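Local atomic coordinates of alpha-galactosidase (Lactobacillus brevis, PDB entry 3MI6), a protein that probably hydrolyses terminal, non-reducing alpha-D-galactose residues from alpha-D-galactosides such as galactose oligosaccharides, galactomannans and galactolipids. Residues W370-W384 against L411-L424. Residues are numbered along the deposited sequence; the frame is centred on the assembly and turned at random.
Sequences WFGHRDDDTTSLGDW and LWFEPEMVSVDSDL
W370, F371 and W384 pack against L411, W412 and F413 in a buried, largely aromatic contact that continues into two backbone hydrogen bonds and a carboxylate taking two N-H groups, joining the loop after strand 363-366 to the end of strand 408-413 and the chain beyond it. The indole of W370 is anchored in its own plane: NE1 donates to W412 O (2.9 Å, 163° at the hydrogen). L411 CD2 lies over one face of that ring, 4.3 Å from the centroid of its six-membered part. F413 joins both tryptophans in offset edge-to-face pairs, receiving the edge of W370 on its face while turning its own edge to the face of W384 (planes at 60°). The F371 ring lies nearly parallel to that of W412 but slid aside, CE2 being 3.7 Å from W412 CZ3. These strands are neighbours in the parallel eight-stranded barrel of a family 36 glycoside hydrolase, and the loops leave its C-terminal end, where the active site of a TIM barrel lies. W412, its CG anti to the backbone N (chi1 177°), reaches D479, the predicted nucleophile, through NE1, while E414 OE2 accepts from the backbone N of N481, a predicted substrate-binding residue. Farther out, L381 CD2 lies beside M417 CB, both side chains pointing the same way, and L381 CB abuts S419 OG. S419 N donates to a lone pair of L381 O (2.8 Å) and S380 N to D421 O (2.9 Å). D383 takes D423 N on the syn lone pair of OD2 and, weakly, L424 N on OD1.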
loop_
_atom_site.group_PDB
_atom_site.type_symbol
_atom_site.label_atom_id
_atom_site.label_comp_id
_atom_site.label_asym_id
_atom_site.label_seq_id
_atom_site.Cartn_x
_atom_site.Cartn_y
_atom_site.Cartn_z
ATOM N N TRP D 370 -3.434 -52.621 -6.568
ATOM C CA TRP D 370 -4.039 -53.802 -7.173
ATOM C C TRP D 370 -3.071 -54.657 -7.998
ATOM O O TRP D 370 -3.360 -55.815 -8.317
ATOM C CB TRP D 370 -5.233 -53.394 -8.036
ATOM C CG TRP D 370 -4.861 -52.498 -9.163
ATOM C CD1 TRP D 370 -4.816 -51.145 -9.140
ATOM C CD2 TRP D 370 -4.472 -52.893 -10.475
ATOM N NE1 TRP D 370 -4.427 -50.663 -10.357
ATOM C CE2 TRP D 370 -4.208 -51.719 -11.199
ATOM C CE3 TRP D 370 -4.320 -54.122 -11.109
ATOM C CZ2 TRP D 370 -3.802 -51.735 -12.533
ATOM C CZ3 TRP D 370 -3.917 -54.141 -12.431
ATOM C CH2 TRP D 370 -3.666 -52.954 -13.131
ATOM N N PHE D 371 -1.923 -54.084 -8.339
ATOM C CA PHE D 371 -0.995 -54.717 -9.269
ATOM C C PHE D 371 0.229 -55.335 -8.570
ATOM O O PHE D 371 0.532 -55.000 -7.421
ATOM C CB PHE D 371 -0.555 -53.680 -10.297
ATOM C CG PHE D 371 -0.031 -52.413 -9.681
ATOM C CD1 PHE D 371 1.318 -52.108 -9.725
ATOM C CD2 PHE D 371 -0.885 -51.533 -9.031
ATOM C CE1 PHE D 371 1.803 -50.939 -9.153
ATOM C CE2 PHE D 371 -0.401 -50.369 -8.452
ATOM C CZ PHE D 371 0.942 -50.072 -8.522
ATOM N N GLY D 372 0.924 -56.237 -9.263
ATOM C CA GLY D 372 2.175 -56.797 -8.769
ATOM C C GLY D 372 2.159 -57.305 -7.336
ATOM O O GLY D 372 1.554 -58.326 -7.034
ATOM N N HIS D 373 2.855 -56.607 -6.451
ATOM C CA HIS D 373 2.768 -56.890 -5.023
ATOM C C HIS D 373 2.708 -55.598 -4.191
ATOM O O HIS D 373 3.295 -55.507 -3.113
ATOM C CB HIS D 373 3.880 -57.854 -4.549
ATOM C CG HIS D 373 5.227 -57.624 -5.177
ATOM N ND1 HIS D 373 5.475 -57.832 -6.520
ATOM C CD2 HIS D 373 6.412 -57.254 -4.632
ATOM C CE1 HIS D 373 6.744 -57.567 -6.780
ATOM N NE2 HIS D 373 7.335 -57.220 -5.650
ATOM N N ARG D 374 1.970 -54.612 -4.703
ATOM C CA ARG D 374 1.859 -53.305 -4.061
ATOM C C ARG D 374 1.224 -53.362 -2.684
ATOM O O ARG D 374 0.031 -53.127 -2.539
ATOM C CB ARG D 374 1.055 -52.336 -4.929
ATOM C CG ARG D 374 1.799 -51.800 -6.123
ATOM C CD ARG D 374 2.877 -50.790 -5.727
ATOM N NE ARG D 374 2.377 -49.439 -5.509
ATOM C CZ ARG D 374 3.135 -48.342 -5.534
ATOM N NH1 ARG D 374 4.437 -48.423 -5.776
ATOM N NH2 ARG D 374 2.587 -47.153 -5.327
ATOM N N ASP D 375 2.021 -53.659 -1.668
ATOM C CA ASP D 375 1.534 -53.630 -0.300
ATOM C C ASP D 375 2.190 -52.449 0.377
ATOM O O ASP D 375 1.865 -52.081 1.513
ATOM C CB ASP D 375 1.874 -54.938 0.397
ATOM C CG ASP D 375 1.179 -56.119 -0.247
ATOM O OD1 ASP D 375 -0.069 -56.067 -0.372
ATOM O OD2 ASP D 375 1.870 -57.085 -0.646
ATOM N N ASP D 376 3.104 -51.842 -0.370
ATOM C CA ASP D 376 3.861 -50.694 0.078
ATOM C C ASP D 376 3.923 -49.734 -1.087
ATOM O O ASP D 376 3.456 -50.058 -2.183
ATOM C CB ASP D 376 5.281 -51.126 0.446
ATOM C CG ASP D 376 5.610 -50.847 1.897
ATOM O OD1 ASP D 376 4.675 -50.536 2.669
ATOM O OD2 ASP D 376 6.800 -50.934 2.272
ATOM N N ASP D 377 4.504 -48.557 -0.867
ATOM C CA ASP D 377 4.791 -47.671 -1.992
ATOM C C ASP D 377 6.254 -47.747 -2.454
ATOM O O ASP D 377 6.881 -46.725 -2.736
ATOM C CB ASP D 377 4.313 -46.214 -1.749
ATOM C CG ASP D 377 4.965 -45.542 -0.536
ATOM O OD1 ASP D 377 5.629 -46.231 0.281
ATOM O OD2 ASP D 377 4.787 -44.303 -0.411
ATOM N N THR D 378 6.785 -48.965 -2.554
ATOM C CA THR D 378 8.192 -49.132 -2.902
ATOM C C THR D 378 8.479 -50.364 -3.745
ATOM O O THR D 378 9.594 -50.869 -3.730
ATOM C CB THR D 378 9.065 -49.241 -1.632
ATOM O OG1 THR D 378 8.782 -50.478 -0.964
ATOM C CG2 THR D 378 8.797 -48.092 -0.673
ATOM N N THR D 379 7.480 -50.864 -4.461
ATOM C CA THR D 379 7.621 -52.138 -5.175
ATOM C C THR D 379 6.518 -52.322 -6.204
ATOM O O THR D 379 5.409 -51.869 -5.983
ATOM C CB THR D 379 7.518 -53.369 -4.216
ATOM O OG1 THR D 379 6.308 -54.083 -4.489
ATOM C CG2 THR D 379 7.515 -52.953 -2.738
ATOM N N SER D 380 6.825 -52.974 -7.323
ATOM C CA SER D 380 5.811 -53.382 -8.319
ATOM C C SER D 380 5.335 -52.303 -9.273
ATOM O O SER D 380 4.542 -52.571 -10.171
ATOM C CB SER D 380 4.487 -53.813 -7.669
ATOM O OG SER D 380 4.687 -54.675 -6.567
ATOM N N LEU D 381 5.800 -51.078 -9.066
ATOM C CA LEU D 381 5.544 -50.015 -10.022
ATOM C C LEU D 381 6.135 -50.371 -11.371
ATOM O O LEU D 381 7.320 -50.226 -11.584
ATOM C CB LEU D 381 6.113 -48.689 -9.518
ATOM C CG LEU D 381 5.107 -47.533 -9.447
ATOM C CD1 LEU D 381 3.741 -47.993 -8.946
ATOM C CD2 LEU D 381 5.645 -46.419 -8.576
ATOM N N GLY D 382 5.292 -50.843 -12.277
ATOM C CA GLY D 382 5.718 -51.238 -13.607
ATOM C C GLY D 382 5.063 -52.550 -13.998
ATOM O O GLY D 382 5.068 -52.942 -15.159
ATOM N N ASP D 383 4.492 -53.227 -13.008
ATOM C CA ASP D 383 3.866 -54.526 -13.205
ATOM C C ASP D 383 2.349 -54.407 -13.305
ATOM O O ASP D 383 1.613 -54.799 -12.397
ATOM C CB ASP D 383 4.228 -55.460 -12.053
ATOM C CG ASP D 383 5.687 -55.837 -12.051
ATOM O OD1 ASP D 383 6.347 -55.655 -13.094
ATOM O OD2 ASP D 383 6.166 -56.320 -11.004
ATOM N N TRP D 384 1.889 -53.877 -14.427
ATOM C CA TRP D 384 0.478 -53.570 -14.608
ATOM C C TRP D 384 -0.371 -54.805 -14.917
ATOM O O TRP D 384 -1.039 -54.898 -15.952
ATOM C CB TRP D 384 0.320 -52.466 -15.657
ATOM C CG TRP D 384 1.156 -51.265 -15.298
ATOM C CD1 TRP D 384 2.222 -50.767 -15.992
ATOM C CD2 TRP D 384 1.018 -50.444 -14.130
ATOM N NE1 TRP D 384 2.741 -49.674 -15.340
ATOM C CE2 TRP D 384 2.021 -49.456 -14.194
ATOM C CE3 TRP D 384 0.135 -50.442 -13.045
ATOM C CZ2 TRP D 384 2.169 -48.473 -13.214
ATOM C CZ3 TRP D 384 0.279 -49.464 -12.070
ATOM C CH2 TRP D 384 1.289 -48.488 -12.163
ATOM N N LEU D 411 -10.020 -47.719 -12.480
ATOM C CA LEU D 411 -8.812 -48.080 -11.744
ATOM C C LEU D 411 -7.619 -47.175 -12.044
ATOM O O LEU D 411 -7.622 -46.412 -13.000
ATOM C CB LEU D 411 -8.453 -49.574 -11.904
ATOM C CG LEU D 411 -7.731 -50.099 -13.151
ATOM C CD1 LEU D 411 -6.272 -49.756 -13.073
ATOM C CD2 LEU D 411 -7.878 -51.602 -13.282
ATOM N N TRP D 412 -6.599 -47.309 -11.206
ATOM C CA TRP D 412 -5.476 -46.391 -11.092
ATOM C C TRP D 412 -4.215 -46.978 -11.740
ATOM O O TRP D 412 -3.793 -48.087 -11.425
ATOM C CB TRP D 412 -5.252 -46.157 -9.591
ATOM C CG TRP D 412 -4.114 -45.291 -9.172
ATOM C CD1 TRP D 412 -4.200 -44.020 -8.705
ATOM C CD2 TRP D 412 -2.722 -45.650 -9.107
ATOM N NE1 TRP D 412 -2.954 -43.550 -8.370
ATOM C CE2 TRP D 412 -2.027 -44.530 -8.608
ATOM C CE3 TRP D 412 -1.995 -46.804 -9.430
ATOM C CZ2 TRP D 412 -0.635 -44.522 -8.436
ATOM C CZ3 TRP D 412 -0.620 -46.796 -9.251
ATOM C CH2 TRP D 412 0.047 -45.666 -8.762
ATOM N N PHE D 413 -3.630 -46.238 -12.666
ATOM C CA PHE D 413 -2.308 -46.555 -13.172
ATOM C C PHE D 413 -1.358 -45.402 -12.854
ATOM O O PHE D 413 -1.797 -44.265 -12.639
ATOM C CB PHE D 413 -2.337 -46.731 -14.688
ATOM C CG PHE D 413 -3.120 -47.917 -15.155
ATOM C CD1 PHE D 413 -2.498 -49.140 -15.345
ATOM C CD2 PHE D 413 -4.474 -47.804 -15.432
ATOM C CE1 PHE D 413 -3.223 -50.235 -15.786
ATOM C CE2 PHE D 413 -5.200 -48.887 -15.873
ATOM C CZ PHE D 413 -4.577 -50.107 -16.048
ATOM N N GLU D 414 -0.059 -45.702 -12.842
ATOM C CA GLU D 414 0.999 -44.688 -12.846
ATOM C C GLU D 414 2.046 -45.137 -13.860
ATOM O O GLU D 414 3.139 -45.547 -13.484
ATOM C CB GLU D 414 1.627 -44.518 -11.452
ATOM C CG GLU D 414 2.484 -43.259 -11.277
ATOM C CD GLU D 414 3.075 -43.123 -9.876
ATOM O OE1 GLU D 414 2.603 -43.804 -8.947
ATOM O OE2 GLU D 414 4.018 -42.325 -9.696
ATOM N N PRO D 415 1.700 -45.052 -15.159
ATOM C CA PRO D 415 2.422 -45.600 -16.321
ATOM C C PRO D 415 3.886 -45.196 -16.411
ATOM O O PRO D 415 4.763 -46.059 -16.565
ATOM C CB PRO D 415 1.690 -44.976 -17.507
ATOM C CG PRO D 415 0.339 -44.686 -17.004
ATOM C CD PRO D 415 0.517 -44.278 -15.575
ATOM N N GLU D 416 4.136 -43.892 -16.345
ATOM C CA GLU D 416 5.465 -43.335 -16.568
ATOM C C GLU D 416 6.532 -43.798 -15.547
ATOM O O GLU D 416 7.705 -43.432 -15.672
ATOM C CB GLU D 416 5.371 -41.800 -16.603
ATOM C CG GLU D 416 4.263 -41.239 -17.527
ATOM C CD GLU D 416 3.684 -39.904 -17.035
ATOM O OE1 GLU D 416 4.410 -38.885 -17.052
ATOM O OE2 GLU D 416 2.497 -39.868 -16.630
HETATM N N MSE D 417 6.132 -44.612 -14.563
HETATM C CA MSE D 417 6.990 -44.958 -13.411
HETATM C C MSE D 417 7.443 -46.422 -13.298
HETATM O O MSE D 417 6.750 -47.340 -13.737
HETATM C CB MSE D 417 6.318 -44.537 -12.095
HETATM C CG MSE D 417 5.998 -43.051 -12.014
HETATM SE SE MSE D 417 7.561 -41.870 -12.274
HETATM C CE MSE D 417 6.572 -40.240 -12.658
ATOM N N VAL D 418 8.612 -46.623 -12.687
ATOM C CA VAL D 418 9.193 -47.956 -12.495
ATOM C C VAL D 418 9.894 -48.074 -11.132
ATOM O O VAL D 418 10.731 -47.241 -10.779
ATOM C CB VAL D 418 10.181 -48.327 -13.651
ATOM C CG1 VAL D 418 11.325 -47.319 -13.733
ATOM C CG2 VAL D 418 10.696 -49.776 -13.519
ATOM N N SER D 419 9.518 -49.089 -10.360
ATOM C CA SER D 419 10.195 -49.421 -9.107
ATOM C C SER D 419 11.332 -50.416 -9.372
ATOM O O SER D 419 11.247 -51.208 -10.305
ATOM C CB SER D 419 9.196 -50.014 -8.111
ATOM O OG SER D 419 8.678 -49.022 -7.239
ATOM N N VAL D 420 12.396 -50.378 -8.576
ATOM C CA VAL D 420 13.510 -51.292 -8.815
ATOM C C VAL D 420 13.107 -52.717 -8.456
ATOM O O VAL D 420 13.493 -53.673 -9.138
ATOM C CB VAL D 420 14.791 -50.904 -8.048
ATOM C CG1 VAL D 420 15.902 -51.888 -8.353
ATOM C CG2 VAL D 420 15.233 -49.505 -8.420
ATOM N N ASP D 421 12.329 -52.863 -7.388
ATOM C CA ASP D 421 11.712 -54.149 -7.094
ATOM C C ASP D 421 10.531 -54.364 -8.027
ATOM O O ASP D 421 9.385 -54.240 -7.611
ATOM C CB ASP D 421 11.245 -54.236 -5.629
ATOM C CG ASP D 421 10.837 -55.667 -5.218
ATOM O OD1 ASP D 421 11.106 -56.618 -5.994
ATOM O OD2 ASP D 421 10.256 -55.842 -4.119
ATOM N N SER D 422 10.800 -54.676 -9.289
ATOM C CA SER D 422 9.718 -54.986 -10.213
ATOM C C SER D 422 10.146 -55.791 -11.443
ATOM O O SER D 422 11.189 -55.531 -12.040
ATOM C CB SER D 422 9.006 -53.703 -10.641
ATOM O OG SER D 422 9.715 -53.062 -11.674
ATOM N N ASP D 423 9.311 -56.755 -11.818
ATOM C CA ASP D 423 9.520 -57.578 -13.011
ATOM C C ASP D 423 9.989 -56.776 -14.231
ATOM O O ASP D 423 10.788 -57.262 -15.037
ATOM C CB ASP D 423 8.227 -58.338 -13.381
ATOM C CG ASP D 423 7.881 -59.472 -12.394
ATOM O OD1 ASP D 423 8.544 -59.594 -11.331
ATOM O OD2 ASP D 423 6.932 -60.240 -12.693
ATOM N N LEU D 424 9.472 -55.560 -14.374
ATOM C CA LEU D 424 9.776 -54.734 -15.533
ATOM C C LEU D 424 11.250 -54.364 -15.501
ATOM O O LEU D 424 11.933 -54.362 -16.529
ATOM C CB LEU D 424 8.923 -53.461 -15.514
ATOM C CG LEU D 424 8.446 -52.857 -16.836
ATOM C CD1 LEU D 424 7.940 -51.431 -16.617
ATOM C CD2 LEU D 424 9.538 -52.864 -17.871
HETATM O O HOH W 1 6.724 -46.709 -5.522
#